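Local structure of Pyrimidine/purine nucleoside phosphorylase (Acinetobacter sp. ADP1, 3HQX) at residues A[24-29]-A[103-108]; A[42-47]-A[51-56]; A[59-64]-A[95-100]; A[68-73]-A[79-84]. The protein probably catalyses the reversible phosphorolysis of diverse purine and pyrimidine nucleosides, yielding the free base and alpha-D-ribose 1-phosphate. One frame throughout, in Å; residues are numbered along the deposited sequence.

Interaction 1 of 4, residues A[24-29]-A[103-108]; sequences GLCISH and LDYVCH
The hydroxyl of Tyr105 reaches Cys26 and Ser28 at the far end of a side chain that starts well away from them. Its CB packs against the backbone of Glu62 on the adjoining strand 59-63. With chi1 at 70°, CG sits between the backbone N and carbonyl carbon of Tyr105, and the ring leans across the sheet instead of standing away from it. One ring face then rests on Gly42, where the lack of a side chain lets the aromatic carbons come down onto the CA; the selenomethionine Met61 packs on the other face. At the tip, OH lies 3.3 Å from Cys26 SG. The sulfur approaches the ring at its edge, near its plane, with CZ of Tyr105 4.3 Å from SG and the line from SG to the ring centroid 77° off the normal: a cysteine sulfur-aromatic contact made by the hydroxyl end of the ring.

The two strands belong to the same antiparallel sheet of this cupin fold but are not neighbours in it. Strand 38-44 runs between them, and Ser28 and Tyr105 are 9.1 Å apart CA to CA, so the ring bridges over the middle strand. The CB of Ser28 points toward the Tyr105 strand and lies 3.7 Å from Tyr105 OH; OG of Ser28 stands slightly farther off, 4.1 Å from that OH. Cys26 enters its strand from a classic beta bulge at Leu25 and Cys26. Next to the tyrosine, Asp104 takes the opposite side of the sheet, where its carboxylate forms a salt bridge to Lys17 of the second subunit.

Interaction 2 of 4, residues A[42-47]-A[51-56]; sequences GVILPT and LTFETH
Leu51 overlaps Thr47 through its branch point: the Thr47 methyl CG2 lies 3.6 Å from Leu51 CG and equally close to CD1, the two side chains meeting at a slant. That same CD1 also reaches Ile44 CG2, at 3.9 Å, which leaves the leucine methyl touching two methyl groups of the facing segment. Where Ile44 and Leu51 pass, their side chains run antiparallel.

Ile44 divides its contacts by branch. Its CG1 lies beside the backbone N (chi1 -67°) while CG2 is anti to it; this rotation points CG2 at Leu51 and sends CG1 along toward Phe53, where CD1 ends 4.3 Å from CE2 of that ring. The approach to the ring is oblique.

Residues 42-44 finish a strand of the six-stranded sheet and 51-54 form an edge strand of the four-stranded one; the chain crosses from one sheet of the two-sheet cupin beta-barrel to the other within a few residues, and these apolar groups pack the two together. Phe53 extends the packing, meeting Phe22 edge-to-face. Thr47 turns its methyl inward, whereas its OG1 accepts a hydrogen bond from the backbone N of Thr99.

Interaction 3 of 4, residues A[59-64]-A[95-100]; sequences ERMEII and FKIETD
The Phe95 ring has the carboxylate of Glu59 at its edge: OE1 lies near the ring plane, 4.0 Å from CE2, and the carboxylate plane is turned 75° from that of the ring. An acidic oxygen facing the ring C-H at CE2 is a favourable electrostatic arrangement, since the rim of a benzene ring is slightly positive, though at this distance the effect is probably modest. Met61, a selenomethionine here, comes to one side of the ring plane obliquely. Phe53 lies on the other side, its plane about 25° from that of Phe95, and Phe87 meets Phe95 edge-to-face.

Met61 lies across Phe95 and wraps CG, SE and CE round a single ring corner, CZ. CG is 4.0 Å from Phe95 CZ, and then the chain bends at both of the next torsions, curling back so that its terminal CE also comes to 4.1 Å from Phe95 CZ. The selenium stands 5.3 Å from the ring centroid, giving an oblique Met-aromatic contact. Beyond the ring, the methyl CE of Met61 goes on to Ile97, 4.3 Å from its CD1.

Behind these side chains the strands 59-63 and 95-98 run nearly in the same direction, 11° apart, but with their axes 11.7 Å from each other at the closest. That spacing fits strands of two facing sheets joined by side chains. Cys107 flanks Met61 from the neighbouring strand, and Val70 packs beside Phe95; the arrangement is the largely apolar interior between the two sheets of a cupin beta-barrel, with Glu59 at its margin.

Interaction 4 of 4, residues A[68-73]-A[79-84]; sequences CRVKIA and ELFRAG
Strands 68-72 and 79-82 run antiparallel as neighbours, their axes 4.7 Å apart and their directions at 136°, which reflects a marked twist. They form a beta hairpin at the edge of the four-stranded sheet of the cupin fold. Cys68 and Phe81 are a hydrogen-bonded pair, with Cys68 N to Phe81 O at 2.8 Å and Phe81 N to Cys68 O at 3.0 Å. Val70 and Glu79 form the next such pair. Arg69 and Leu80 sit between them as a non-hydrogen-bonded pair, where the Arg69 CA-H points at Glu79 O.

The side chains divide by face. On the inner one, Val70 stands perpendicular to Phe81 and puts CG2 4.0 Å from the ring atom CD2, while the sulfur of Cys68 lies at the ring edge, beside Phe81 CB. Ile63 of the opposing sheet touches both Cys68 and Phe81.

The other face carries Arg69 and Leu80 side by side, pointing the same way. Leu80 CD1 sits over the centre of the Arg69 guanidinium, 3.7 Å from CZ, so that a methyl supports the flat cation; its other methyl, CD2, lies over a face of the Arg82 guanidinium. Arg69 and Arg82 both form salt bridges to Glu67, which probably explains why the two guanidinium groups gather here.

Toward the turn, the methyl end of Ile72 comes across the Glu79 carboxylate, CD1 3.9 Å from OE2. Where the backbone ladder has stopped, a water molecule accepts a hydrogen bond from Ile72 N, 2.9 Å from the water oxygen. Its second link is less certain: Glu79 OE2 lies very close, 2.5 Å from that oxygen.

In the fold
Interactions 1 and 3 are buried near the centre of the chain; interaction 2, also central, is only partly buried, and interaction 4 sits farther out with an exposed face. Interaction 1 stays within the six-stranded sheet, skipping over strand 38-44, which itself supplies half of interaction 2. Interactions 2 and 3 join that sheet to the four-stranded one, where their strands 51-54 and 94-98 are neighbours. Interaction 4 extends the smaller sheet to its far edge, tied to 95-100 by a probable backbone hydrogen bond from Lys71 N to Lys96 O. Sulfur-aromatic and apolar contacts inside give way to backbone bonds, water and ion pairs at the hairpin. Interactions 1 and 2 border the second subunit, interaction 3 touches it at one residue, interaction 4 not at all.

Interaction 1 of 4, residues A[24-29]-A[103-108]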
# COMPACT_ATOMS: atom_id res chain seq x y z
N GLY A 24 5.22 -10.41 0.36
CA GLY A 24 5.22 -9.05 -0.15
C GLY A 24 4.53 -8.86 -1.49
O GLY A 24 4.68 -7.81 -2.14
N LEU A 25 3.79 -9.86 -1.95
CA LEU A 25 3.05 -9.67 -3.21
C LEU A 25 1.66 -9.06 -3.05
O LEU A 25 1.11 -8.60 -4.05
CB LEU A 25 2.89 -10.99 -3.97
CG LEU A 25 4.19 -11.56 -4.46
CD1 LEU A 25 3.91 -12.95 -5.01
CD2 LEU A 25 4.84 -10.64 -5.51
N CYS A 26 1.11 -9.04 -1.86
CA CYS A 26 -0.15 -8.29 -1.61
C CYS A 26 0.04 -7.37 -0.42
O CYS A 26 0.43 -7.82 0.65
CB CYS A 26 -1.30 -9.24 -1.36
SG CYS A 26 -2.88 -8.41 -1.14
N ILE A 27 -0.21 -6.07 -0.63
CA ILE A 27 -0.04 -5.03 0.39
C ILE A 27 -1.33 -4.16 0.43
O ILE A 27 -1.75 -3.65 -0.57
CB ILE A 27 1.13 -4.12 0.03
CG1 ILE A 27 2.44 -4.91 -0.23
CG2 ILE A 27 1.34 -3.04 1.14
CD1 ILE A 27 2.67 -5.33 -1.77
N SER A 28 -1.93 -4.06 1.61
CA SER A 28 -3.19 -3.34 1.70
C SER A 28 -3.32 -2.55 2.99
O SER A 28 -2.60 -2.81 3.96
CB SER A 28 -4.36 -4.26 1.50
OG SER A 28 -4.52 -5.18 2.56
N HIS A 29 -4.25 -1.62 2.99
CA HIS A 29 -4.67 -0.88 4.20
C HIS A 29 -6.18 -0.90 4.32
O HIS A 29 -6.91 -1.01 3.32
CB HIS A 29 -4.23 0.56 4.13
CG HIS A 29 -2.73 0.75 4.22
ND1 HIS A 29 -1.93 0.61 3.12
CD2 HIS A 29 -1.92 1.10 5.24
CE1 HIS A 29 -0.67 0.85 3.47
NE2 HIS A 29 -0.63 1.14 4.75
N LEU A 103 -1.41 -4.39 -9.76
CA LEU A 103 -2.86 -4.44 -9.72
C LEU A 103 -3.36 -3.68 -8.51
O LEU A 103 -3.04 -4.06 -7.36
CB LEU A 103 -3.36 -5.90 -9.62
CG LEU A 103 -4.85 -6.12 -9.73
CD1 LEU A 103 -5.31 -5.97 -11.22
CD2 LEU A 103 -5.32 -7.41 -9.05
N ASP A 104 -4.10 -2.60 -8.74
CA ASP A 104 -4.72 -1.87 -7.62
C ASP A 104 -6.15 -2.32 -7.51
O ASP A 104 -6.85 -2.44 -8.51
CB ASP A 104 -4.72 -0.36 -7.87
CG ASP A 104 -3.31 0.24 -7.86
OD1 ASP A 104 -2.89 0.74 -6.80
OD2 ASP A 104 -2.65 0.24 -8.93
N TYR A 105 -6.60 -2.53 -6.29
CA TYR A 105 -7.97 -2.97 -6.05
C TYR A 105 -8.58 -2.34 -4.80
O TYR A 105 -7.88 -1.82 -3.91
CB TYR A 105 -8.05 -4.51 -5.97
CG TYR A 105 -7.40 -5.05 -4.72
CD1 TYR A 105 -8.11 -5.16 -3.54
CD2 TYR A 105 -6.07 -5.42 -4.72
CE1 TYR A 105 -7.52 -5.58 -2.37
CE2 TYR A 105 -5.46 -5.88 -3.54
CZ TYR A 105 -6.19 -5.93 -2.39
OH TYR A 105 -5.54 -6.39 -1.27
N VAL A 106 -9.93 -2.36 -4.78
CA VAL A 106 -10.69 -2.11 -3.53
C VAL A 106 -11.51 -3.38 -3.26
O VAL A 106 -12.21 -3.91 -4.15
CB VAL A 106 -11.60 -0.92 -3.70
CG1 VAL A 106 -12.48 -0.77 -2.44
CG2 VAL A 106 -10.78 0.38 -3.87
N CYS A 107 -11.42 -3.86 -2.02
CA CYS A 107 -12.23 -4.95 -1.55
C CYS A 107 -13.35 -4.35 -0.73
O CYS A 107 -13.12 -3.73 0.31
CB CYS A 107 -11.40 -5.93 -0.75
SG CYS A 107 -12.30 -7.40 -0.29
N HIS A 108 -14.57 -4.61 -1.20
CA HIS A 108 -15.79 -4.16 -0.57
C HIS A 108 -16.37 -5.30 0.24
O HIS A 108 -16.63 -6.38 -0.28
CB HIS A 108 -16.81 -3.76 -1.64
CG HIS A 108 -16.40 -2.61 -2.48
ND1 HIS A 108 -15.69 -2.75 -3.66
CD2 HIS A 108 -16.58 -1.28 -2.31
CE1 HIS A 108 -15.47 -1.54 -4.16
NE2 HIS A 108 -16.00 -0.64 -3.38

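Interaction 2 of 4, residues A[42-47]-A[51-56]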
# COMPACT_ATOMS: atom_id res chain seq x y z
N GLY A 42 -5.86 -1.94 -1.77
CA GLY A 42 -4.68 -2.81 -1.86
C GLY A 42 -4.01 -2.85 -3.22
O GLY A 42 -4.54 -2.31 -4.20
N VAL A 43 -2.83 -3.48 -3.22
CA VAL A 43 -2.01 -3.67 -4.38
C VAL A 43 -1.59 -5.14 -4.39
O VAL A 43 -1.23 -5.71 -3.35
CB VAL A 43 -0.77 -2.75 -4.35
CG1 VAL A 43 0.23 -3.13 -5.48
CG2 VAL A 43 -1.21 -1.26 -4.41
N ILE A 44 -1.68 -5.73 -5.56
CA ILE A 44 -1.08 -7.05 -5.82
C ILE A 44 0.00 -6.80 -6.86
O ILE A 44 -0.24 -6.18 -7.91
CB ILE A 44 -2.08 -8.08 -6.36
CG1 ILE A 44 -3.11 -8.40 -5.28
CG2 ILE A 44 -1.32 -9.41 -6.75
CD1 ILE A 44 -4.21 -9.31 -5.70
N LEU A 45 1.21 -7.29 -6.56
CA LEU A 45 2.33 -7.18 -7.46
C LEU A 45 2.42 -8.41 -8.36
O LEU A 45 1.81 -9.40 -8.07
CB LEU A 45 3.58 -7.05 -6.62
CG LEU A 45 3.73 -5.83 -5.73
CD1 LEU A 45 5.03 -5.95 -4.96
CD2 LEU A 45 3.74 -4.59 -6.59
N PRO A 46 3.16 -8.31 -9.46
CA PRO A 46 3.20 -9.40 -10.43
C PRO A 46 3.52 -10.75 -9.79
O PRO A 46 4.42 -10.86 -8.95
CB PRO A 46 4.26 -8.93 -11.43
CG PRO A 46 4.17 -7.50 -11.37
CD PRO A 46 3.89 -7.15 -9.94
N THR A 47 2.73 -11.75 -10.15
CA THR A 47 2.72 -13.05 -9.48
C THR A 47 3.34 -14.07 -10.45
O THR A 47 3.31 -13.86 -11.66
CB THR A 47 1.27 -13.53 -9.17
OG1 THR A 47 0.50 -13.54 -10.38
CG2 THR A 47 0.55 -12.69 -8.16
N LEU A 51 -2.39 -16.46 -6.34
CA LEU A 51 -2.51 -16.18 -4.94
C LEU A 51 -3.92 -16.52 -4.44
O LEU A 51 -4.91 -16.06 -5.02
CB LEU A 51 -2.19 -14.72 -4.67
CG LEU A 51 -0.87 -14.23 -5.27
CD1 LEU A 51 -0.78 -12.75 -4.82
CD2 LEU A 51 0.35 -15.12 -4.80
N THR A 52 -4.03 -17.29 -3.35
CA THR A 52 -5.34 -17.71 -2.82
C THR A 52 -5.78 -16.82 -1.68
O THR A 52 -5.05 -16.69 -0.69
CB THR A 52 -5.41 -19.23 -2.37
OG1 THR A 52 -5.06 -20.11 -3.46
CG2 THR A 52 -6.81 -19.61 -1.96
N PHE A 53 -6.99 -16.25 -1.78
CA PHE A 53 -7.64 -15.59 -0.68
C PHE A 53 -8.91 -16.30 -0.32
O PHE A 53 -9.60 -16.81 -1.22
CB PHE A 53 -8.02 -14.18 -1.08
CG PHE A 53 -6.85 -13.31 -1.37
CD1 PHE A 53 -6.26 -12.61 -0.36
CD2 PHE A 53 -6.31 -13.23 -2.64
CE1 PHE A 53 -5.18 -11.79 -0.63
CE2 PHE A 53 -5.27 -12.44 -2.91
CZ PHE A 53 -4.71 -11.70 -1.92
N GLU A 54 -9.19 -16.35 0.99
CA GLU A 54 -10.37 -17.05 1.53
C GLU A 54 -11.33 -16.08 2.20
O GLU A 54 -10.91 -15.12 2.92
CB GLU A 54 -9.94 -18.20 2.48
CG GLU A 54 -9.03 -19.19 1.75
CD GLU A 54 -8.65 -20.41 2.57
OE1 GLU A 54 -9.26 -20.59 3.63
OE2 GLU A 54 -7.73 -21.17 2.14
N THR A 55 -12.62 -16.25 1.95
CA THR A 55 -13.60 -15.30 2.47
C THR A 55 -14.42 -15.90 3.60
O THR A 55 -14.73 -17.07 3.55
CB THR A 55 -14.57 -14.89 1.35
OG1 THR A 55 -15.21 -16.07 0.82
CG2 THR A 55 -13.82 -14.18 0.28
N HIS A 56 -14.73 -15.09 4.61
CA HIS A 56 -15.77 -15.42 5.58
C HIS A 56 -17.04 -14.73 5.08
O HIS A 56 -17.91 -15.38 4.53
CB HIS A 56 -15.33 -15.01 6.96
CG HIS A 56 -14.19 -15.83 7.47
ND1 HIS A 56 -13.67 -15.67 8.74
CD2 HIS A 56 -13.50 -16.85 6.91
CE1 HIS A 56 -12.69 -16.55 8.92
NE2 HIS A 56 -12.55 -17.26 7.81

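Interaction 3 of 4, residues A[59-64]-A[95-100]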
# COMPACT_ATOMS: atom_id res chain seq x y z
N GLU A 59 -17.61 -10.75 -0.56
CA GLU A 59 -16.75 -9.67 -0.91
C GLU A 59 -17.00 -9.26 -2.36
O GLU A 59 -17.29 -10.10 -3.17
CB GLU A 59 -15.26 -10.11 -0.76
CG GLU A 59 -14.79 -10.19 0.65
CD GLU A 59 -13.34 -10.67 0.75
OE1 GLU A 59 -12.68 -10.89 -0.29
OE2 GLU A 59 -12.90 -10.89 1.89
N ARG A 60 -16.87 -7.97 -2.67
CA ARG A 60 -16.71 -7.55 -4.06
C ARG A 60 -15.32 -6.96 -4.25
O ARG A 60 -14.92 -6.07 -3.54
CB ARG A 60 -17.77 -6.53 -4.49
CG ARG A 60 -17.59 -6.01 -5.87
CD ARG A 60 -18.75 -5.11 -6.32
NE ARG A 60 -18.89 -3.84 -5.57
CZ ARG A 60 -18.43 -2.65 -5.97
NH1 ARG A 60 -17.68 -2.51 -7.05
NH2 ARG A 60 -18.70 -1.55 -5.24
N MSE A 61 -14.59 -7.51 -5.22
CA MSE A 61 -13.27 -7.03 -5.59
C MSE A 61 -13.42 -6.13 -6.81
O MSE A 61 -13.94 -6.55 -7.85
CB MSE A 61 -12.37 -8.20 -5.95
CG MSE A 61 -11.85 -8.94 -4.75
SE MSE A 61 -10.44 -8.01 -3.81
CE MSE A 61 -9.04 -8.31 -5.19
N GLU A 62 -13.05 -4.87 -6.66
CA GLU A 62 -13.14 -3.88 -7.71
C GLU A 62 -11.72 -3.59 -8.18
O GLU A 62 -10.87 -3.23 -7.37
CB GLU A 62 -13.78 -2.59 -7.16
CG GLU A 62 -13.81 -1.44 -8.17
CD GLU A 62 -14.31 -0.13 -7.61
OE1 GLU A 62 -14.64 -0.04 -6.40
OE2 GLU A 62 -14.38 0.83 -8.42
N ILE A 63 -11.49 -3.70 -9.49
CA ILE A 63 -10.19 -3.38 -10.02
C ILE A 63 -10.15 -1.89 -10.30
O ILE A 63 -10.94 -1.36 -11.07
CB ILE A 63 -9.86 -4.19 -11.30
CG1 ILE A 63 -9.96 -5.74 -11.07
CG2 ILE A 63 -8.45 -3.86 -11.80
CD1 ILE A 63 -9.30 -6.24 -9.76
N ILE A 64 -9.16 -1.25 -9.71
CA ILE A 64 -8.90 0.18 -9.84
C ILE A 64 -7.88 0.47 -11.00
O ILE A 64 -8.04 1.46 -11.72
CB ILE A 64 -8.39 0.80 -8.48
CG1 ILE A 64 -9.44 0.72 -7.37
CG2 ILE A 64 -7.89 2.25 -8.70
CD1 ILE A 64 -10.81 1.24 -7.70
N PHE A 95 -10.94 -17.32 -3.73
CA PHE A 95 -10.56 -16.99 -5.09
C PHE A 95 -9.06 -17.05 -5.24
O PHE A 95 -8.35 -16.90 -4.26
CB PHE A 95 -11.17 -15.63 -5.54
CG PHE A 95 -10.61 -14.40 -4.87
CD1 PHE A 95 -9.59 -13.71 -5.46
CD2 PHE A 95 -11.11 -13.93 -3.69
CE1 PHE A 95 -9.11 -12.55 -4.94
CE2 PHE A 95 -10.62 -12.74 -3.16
CZ PHE A 95 -9.61 -12.07 -3.78
N LYS A 96 -8.60 -17.29 -6.47
CA LYS A 96 -7.19 -17.43 -6.79
C LYS A 96 -6.90 -16.46 -7.91
O LYS A 96 -7.57 -16.52 -8.94
CB LYS A 96 -6.85 -18.84 -7.24
CG LYS A 96 -7.27 -19.93 -6.23
CD LYS A 96 -6.76 -21.32 -6.63
CE LYS A 96 -6.96 -22.28 -5.52
NZ LYS A 96 -8.35 -22.13 -4.99
N ILE A 97 -5.96 -15.55 -7.67
CA ILE A 97 -5.75 -14.41 -8.51
C ILE A 97 -4.31 -14.35 -9.00
O ILE A 97 -3.35 -14.66 -8.25
CB ILE A 97 -6.18 -13.11 -7.77
CG1 ILE A 97 -6.10 -11.87 -8.69
CG2 ILE A 97 -5.33 -12.90 -6.50
CD1 ILE A 97 -6.97 -10.66 -8.18
N GLU A 98 -4.16 -14.00 -10.27
CA GLU A 98 -2.83 -13.79 -10.87
C GLU A 98 -2.81 -12.46 -11.63
O GLU A 98 -3.83 -12.02 -12.16
CB GLU A 98 -2.39 -15.00 -11.74
CG GLU A 98 -3.49 -15.64 -12.47
CD GLU A 98 -3.09 -16.91 -13.20
OE1 GLU A 98 -2.64 -17.88 -12.58
OE2 GLU A 98 -3.23 -16.93 -14.41
N THR A 99 -1.63 -11.85 -11.69
CA THR A 99 -1.45 -10.66 -12.45
C THR A 99 -0.03 -10.54 -12.95
O THR A 99 0.88 -11.08 -12.30
CB THR A 99 -1.82 -9.39 -11.60
OG1 THR A 99 -1.75 -8.25 -12.45
CG2 THR A 99 -0.91 -9.24 -10.35
N ASP A 100 0.17 -9.89 -14.09
CA ASP A 100 1.53 -9.69 -14.68
C ASP A 100 2.06 -8.25 -14.47
O ASP A 100 3.19 -7.92 -14.86
CB ASP A 100 1.51 -10.00 -16.18
CG ASP A 100 1.17 -11.45 -16.48
OD1 ASP A 100 1.47 -12.33 -15.65
OD2 ASP A 100 0.61 -11.70 -17.59

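Interaction 4 of 4, residues A[68-73]-A[79-84]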
# COMPACT_ATOMS: atom_id res chain seq x y z
N CYS A 68 -6.20 -8.62 -14.31
CA CYS A 68 -5.94 -9.88 -13.57
C CYS A 68 -6.75 -11.01 -14.15
O CYS A 68 -7.73 -10.80 -14.84
CB CYS A 68 -6.22 -9.75 -12.05
SG CYS A 68 -7.89 -9.30 -11.65
N ARG A 69 -6.35 -12.22 -13.81
CA ARG A 69 -7.13 -13.43 -14.08
C ARG A 69 -7.44 -14.11 -12.76
O ARG A 69 -6.56 -14.26 -11.92
CB ARG A 69 -6.37 -14.33 -15.05
CG ARG A 69 -6.48 -13.79 -16.45
CD ARG A 69 -5.66 -14.51 -17.46
NE ARG A 69 -5.84 -14.00 -18.82
CZ ARG A 69 -5.21 -12.94 -19.34
NH1 ARG A 69 -4.40 -12.14 -18.59
NH2 ARG A 69 -5.47 -12.64 -20.62
N VAL A 70 -8.70 -14.48 -12.59
CA VAL A 70 -9.18 -15.00 -11.30
C VAL A 70 -10.00 -16.25 -11.50
O VAL A 70 -10.85 -16.29 -12.38
CB VAL A 70 -10.07 -13.96 -10.56
CG1 VAL A 70 -10.41 -14.46 -9.20
CG2 VAL A 70 -9.34 -12.64 -10.43
N LYS A 71 -9.79 -17.23 -10.63
CA LYS A 71 -10.69 -18.38 -10.52
C LYS A 71 -11.42 -18.22 -9.23
O LYS A 71 -10.79 -18.24 -8.12
CB LYS A 71 -9.93 -19.68 -10.46
CG LYS A 71 -9.33 -20.07 -11.75
CD LYS A 71 -8.83 -21.49 -11.67
CE LYS A 71 -8.39 -21.98 -13.04
NZ LYS A 71 -7.25 -21.20 -13.64
N ILE A 72 -12.74 -18.09 -9.36
CA ILE A 72 -13.61 -17.83 -8.22
C ILE A 72 -14.29 -19.09 -7.73
O ILE A 72 -14.91 -19.84 -8.53
CB ILE A 72 -14.70 -16.80 -8.57
CG1 ILE A 72 -14.05 -15.49 -9.03
CG2 ILE A 72 -15.57 -16.55 -7.36
CD1 ILE A 72 -15.03 -14.50 -9.70
N ALA A 73 -14.23 -19.28 -6.41
CA ALA A 73 -14.99 -20.34 -5.78
C ALA A 73 -14.52 -21.65 -6.39
O ALA A 73 -13.29 -21.89 -6.44
CB ALA A 73 -16.50 -20.10 -5.97
N GLU A 79 -11.15 -16.12 -15.21
CA GLU A 79 -11.93 -15.03 -15.78
C GLU A 79 -11.01 -13.78 -15.72
O GLU A 79 -10.26 -13.58 -14.77
CB GLU A 79 -13.17 -14.75 -14.93
CG GLU A 79 -14.21 -15.92 -14.86
CD GLU A 79 -15.30 -15.68 -13.81
OE1 GLU A 79 -16.00 -14.64 -13.88
OE2 GLU A 79 -15.50 -16.55 -12.93
N LEU A 80 -11.13 -12.96 -16.73
CA LEU A 80 -10.31 -11.77 -16.92
C LEU A 80 -11.06 -10.53 -16.43
O LEU A 80 -12.20 -10.31 -16.78
CB LEU A 80 -10.04 -11.57 -18.40
CG LEU A 80 -9.25 -10.34 -18.86
CD1 LEU A 80 -7.82 -10.43 -18.48
CD2 LEU A 80 -9.36 -10.29 -20.41
N PHE A 81 -10.37 -9.71 -15.66
CA PHE A 81 -10.90 -8.43 -15.20
C PHE A 81 -9.89 -7.35 -15.42
O PHE A 81 -8.69 -7.54 -15.16
CB PHE A 81 -11.23 -8.54 -13.70
CG PHE A 81 -12.23 -9.59 -13.41
CD1 PHE A 81 -13.58 -9.38 -13.64
CD2 PHE A 81 -11.82 -10.86 -13.04
CE1 PHE A 81 -14.50 -10.41 -13.43
CE2 PHE A 81 -12.75 -11.86 -12.84
CZ PHE A 81 -14.07 -11.64 -13.04
N ARG A 82 -10.39 -6.19 -15.85
CA ARG A 82 -9.56 -5.00 -16.04
C ARG A 82 -10.14 -3.84 -15.26
O ARG A 82 -11.25 -3.91 -14.68
CB ARG A 82 -9.40 -4.64 -17.52
CG ARG A 82 -8.60 -5.64 -18.32
CD ARG A 82 -8.44 -5.30 -19.82
NE ARG A 82 -7.49 -6.23 -20.43
CZ ARG A 82 -7.70 -6.99 -21.51
NH1 ARG A 82 -8.86 -6.96 -22.15
NH2 ARG A 82 -6.70 -7.77 -21.94
N ALA A 83 -9.38 -2.74 -15.22
CA ALA A 83 -9.81 -1.58 -14.47
C ALA A 83 -11.23 -1.15 -14.79
O ALA A 83 -11.66 -1.06 -15.98
CB ALA A 83 -8.81 -0.39 -14.68
N GLY A 84 -11.99 -0.94 -13.71
CA GLY A 84 -13.37 -0.55 -13.79
C GLY A 84 -14.34 -1.70 -13.58
O GLY A 84 -15.53 -1.48 -13.36
O HOH W 1 -13.68 -18.08 -12.06